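Local coordinates for protein putative oxidoreductase (Pseudomonas putida, PDB 3L6D) that is a putative oxidoreductase that probably binds NADP and resembles the NADPH-dependent reductive aminases in its C-terminal domain, at residues Q233-D238 / I286-K291. Sequence-based numbering, arbitrary orientation.
Sequences QDFKGD and IAATTK
F235 reaches from the loop after helix 204-232 to segment 286-291, in the loop after helix 264-281, and K291 lies across one face of its ring. From CB, which points toward 286-291, the chain leads to CG, set anti to the carbonyl carbon (chi1 -63°), which directs the ring at A287, A288 and K291. On the near rim CD1 lies 3.9 Å from A288 CB, while CE1 meets A287 O close to the ring plane at 3.8 Å, a suitable place for a weakly positive aromatic C-H. The small methyl of A288 lets the ring lie close to the backbone there. Farther out, CZ and CE2 rest under K291 CD, a CH-pi contact 3.7 Å from the ring centroid. The lysine then bends at chi3 (67°), bringing NZ over the CG and CD2 side of the same face, a cation-pi contact with NZ 4.2 Å from the centroid of the F235 ring. The contact lies in the all-helical C-terminal domain, where 286-291 also packs against F191 of the second subunit. Lysine fits here: its methylenes cover the phenyl while its ammonium bonds to Q284 and to a water 3.0 Å from NZ, which reaches Q233 OE1 weakly. An alanine in place of F235 would probably open a gap beside A287 and A288 and leave the K291 chain without the surface it lies on. Next to F235, D234 OD2 accepts from K236 N at 3.1 Å, closing an Asx turn. Within 286-291, T290 OG1 donates to A287 O at 3.0 Å, giving that buried residue's carbonyl a second donor besides T290 N.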
ATOM      1  N   GLN B 233      -0.838 -19.975   8.909  1.00 34.43           N
ATOM      2  CA  GLN B 233      -1.695 -19.851  10.058  1.00 36.56           C
ATOM      3  C   GLN B 233      -0.900 -19.668  11.345  1.00 37.49           C
ATOM      4  O   GLN B 233      -1.289 -20.144  12.387  1.00 37.76           O
ATOM      5  CB  GLN B 233      -2.634 -21.039  10.184  1.00 37.84           C
ATOM      6  CG  GLN B 233      -3.838 -21.015   9.268  1.00 42.74           C
ATOM      7  CD  GLN B 233      -4.858 -19.986   9.637  1.00 39.70           C
ATOM      8  OE1 GLN B 233      -5.568 -20.135  10.611  1.00 42.69           O
ATOM      9  NE2 GLN B 233      -4.949 -18.928   8.838  1.00 42.75           N
ATOM     10  N   ASP B 234       0.199 -18.951  11.266  1.00 37.64           N
ATOM     11  CA  ASP B 234       1.015 -18.707  12.415  1.00 38.50           C
ATOM     12  C   ASP B 234       0.804 -17.305  12.909  1.00 38.16           C
ATOM     13  O   ASP B 234       1.278 -16.374  12.336  1.00 38.12           O
ATOM     14  CB  ASP B 234       2.458 -18.876  12.026  1.00 39.08           C
ATOM     15  CG  ASP B 234       3.378 -18.541  13.122  1.00 48.70           C
ATOM     16  OD1 ASP B 234       4.571 -18.429  12.869  1.00 39.88           O
ATOM     17  OD2 ASP B 234       2.906 -18.373  14.240  1.00 39.13           O
ATOM     18  N   PHE B 235       0.126 -17.180  14.016  1.00 37.82           N
ATOM     19  CA  PHE B 235      -0.228 -15.887  14.557  1.00 38.32           C
ATOM     20  C   PHE B 235       0.486 -15.598  15.883  1.00 40.25           C
ATOM     21  O   PHE B 235       0.026 -14.761  16.683  1.00 39.55           O
ATOM     22  CB  PHE B 235      -1.750 -15.778  14.706  1.00 37.05           C
ATOM     23  CG  PHE B 235      -2.486 -15.874  13.397  1.00 34.51           C
ATOM     24  CD1 PHE B 235      -2.621 -14.740  12.567  1.00 36.69           C
ATOM     25  CD2 PHE B 235      -3.021 -17.089  12.973  1.00 36.68           C
ATOM     26  CE1 PHE B 235      -3.292 -14.815  11.349  1.00 33.88           C
ATOM     27  CE2 PHE B 235      -3.700 -17.180  11.753  1.00 34.58           C
ATOM     28  CZ  PHE B 235      -3.836 -16.033  10.933  1.00 36.43           C
ATOM     29  N   LYS B 236       1.621 -16.266  16.096  1.00 42.46           N
ATOM     30  CA  LYS B 236       2.363 -16.116  17.353  1.00 45.35           C
ATOM     31  C   LYS B 236       2.783 -14.663  17.492  1.00 46.04           C
ATOM     32  O   LYS B 236       3.320 -14.070  16.548  1.00 45.31           O
ATOM     33  CB  LYS B 236       3.584 -17.038  17.413  1.00 47.02           C
ATOM     34  CG  LYS B 236       3.276 -18.536  17.412  1.00 65.35           C
ATOM     35  CD  LYS B 236       4.515 -19.350  16.964  1.00 49.94           C
ATOM     36  CE  LYS B 236       4.199 -20.834  16.700  1.00 65.48           C
ATOM     37  NZ  LYS B 236       5.372 -21.576  16.115  1.00 50.95           N
ATOM     38  N   GLY B 237       2.601 -14.116  18.686  1.00 47.31           N
ATOM     39  CA  GLY B 237       2.844 -12.720  18.949  1.00 48.25           C
ATOM     40  C   GLY B 237       4.293 -12.435  19.218  1.00 49.43           C
ATOM     41  O   GLY B 237       4.652 -11.519  19.924  1.00 49.38           O
ATOM     42  N   ASP B 238       5.150 -13.218  18.600  1.00 50.45           N
ATOM     43  CA  ASP B 238       6.546 -12.996  18.785  1.00 51.21           C
ATOM     44  C   ASP B 238       7.021 -11.668  18.293  1.00 51.14           C
ATOM     45  O   ASP B 238       7.861 -11.076  18.916  1.00 52.36           O
ATOM     46  CB  ASP B 238       7.408 -14.136  18.225  1.00 52.06           C
ATOM     47  CG  ASP B 238       7.195 -14.393  16.742  1.00 68.11           C
ATOM     48  OD1 ASP B 238       6.218 -15.063  16.386  1.00 52.70           O
ATOM     49  OD2 ASP B 238       8.045 -13.980  15.929  1.00 52.65           O
ATOM     50  N   ILE B 286      -0.299  -9.016  14.441  1.00 27.17           N
ATOM     51  CA  ILE B 286      -1.178  -8.009  13.854  1.00 26.26           C
ATOM     52  C   ILE B 286      -2.013  -8.575  12.693  1.00 26.06           C
ATOM     53  O   ILE B 286      -3.182  -8.176  12.496  1.00 25.57           O
ATOM     54  CB  ILE B 286      -0.351  -6.769  13.467  1.00 26.49           C
ATOM     55  CG1 ILE B 286      -1.249  -5.595  13.034  1.00 29.96           C
ATOM     56  CG2 ILE B 286       0.732  -7.136  12.386  1.00 29.29           C
ATOM     57  CD1 ILE B 286      -2.256  -5.139  14.097  1.00 26.00           C
ATOM     58  N   ALA B 287      -1.460  -9.549  11.971  1.00 25.79           N
ATOM     59  CA  ALA B 287      -2.218 -10.206  10.894  1.00 26.47           C
ATOM     60  C   ALA B 287      -3.475 -10.931  11.405  1.00 26.84           C
ATOM     61  O   ALA B 287      -4.352 -11.226  10.602  1.00 27.71           O
ATOM     62  CB  ALA B 287      -1.341 -11.158  10.088  1.00 25.52           C
ATOM     63  N   ALA B 288      -3.587 -11.179  12.717  1.00 26.72           N
ATOM     64  CA  ALA B 288      -4.798 -11.824  13.264  1.00 26.08           C
ATOM     65  C   ALA B 288      -5.996 -10.903  13.147  1.00 25.92           C
ATOM     66  O   ALA B 288      -7.155 -11.336  13.321  1.00 27.01           O
ATOM     67  CB  ALA B 288      -4.614 -12.245  14.729  1.00 26.96           C
ATOM     68  N   THR B 289      -5.735  -9.630  12.877  1.00 25.04           N
ATOM     69  CA  THR B 289      -6.807  -8.686  12.563  1.00 24.45           C
ATOM     70  C   THR B 289      -7.721  -9.296  11.492  1.00 24.21           C
ATOM     71  O   THR B 289      -8.946  -9.153  11.547  1.00 24.74           O
ATOM     72  CB  THR B 289      -6.255  -7.328  12.077  1.00 23.86           C
ATOM     73  OG1 THR B 289      -5.434  -6.750  13.097  1.00 24.10           O
ATOM     74  CG2 THR B 289      -7.401  -6.339  11.765  1.00 25.01           C
ATOM     75  N   THR B 290      -7.111  -9.965  10.507  1.00 24.20           N
ATOM     76  CA  THR B 290      -7.846 -10.703   9.494  1.00 24.69           C
ATOM     77  C   THR B 290      -8.965 -11.599  10.047  1.00 26.36           C
ATOM     78  O   THR B 290     -10.117 -11.566   9.539  1.00 27.17           O
ATOM     79  CB  THR B 290      -6.857 -11.532   8.620  1.00 25.47           C
ATOM     80  OG1 THR B 290      -5.891 -10.621   8.049  1.00 27.91           O
ATOM     81  CG2 THR B 290      -7.588 -12.200   7.492  1.00 30.57           C
ATOM     82  N   LYS B 291      -8.636 -12.405  11.058  1.00 26.86           N
ATOM     83  CA  LYS B 291      -9.593 -13.345  11.660  1.00 29.04           C
ATOM     84  C   LYS B 291     -10.786 -12.669  12.348  1.00 29.69           C
ATOM     85  O   LYS B 291     -11.850 -13.284  12.458  1.00 30.75           O
ATOM     86  CB  LYS B 291      -8.895 -14.282  12.658  1.00 29.80           C
ATOM     87  CG  LYS B 291      -8.007 -15.362  12.023  1.00 43.19           C
ATOM     88  CD  LYS B 291      -6.811 -15.757  12.918  1.00 32.67           C
ATOM     89  CE  LYS B 291      -7.199 -16.465  14.191  1.00 44.16           C
ATOM     90  NZ  LYS B 291      -6.051 -16.595  15.147  1.00 34.24           N
TER
HETATM   91  O   HOH W   1      -5.487 -19.262  13.843  1.00 33.23           O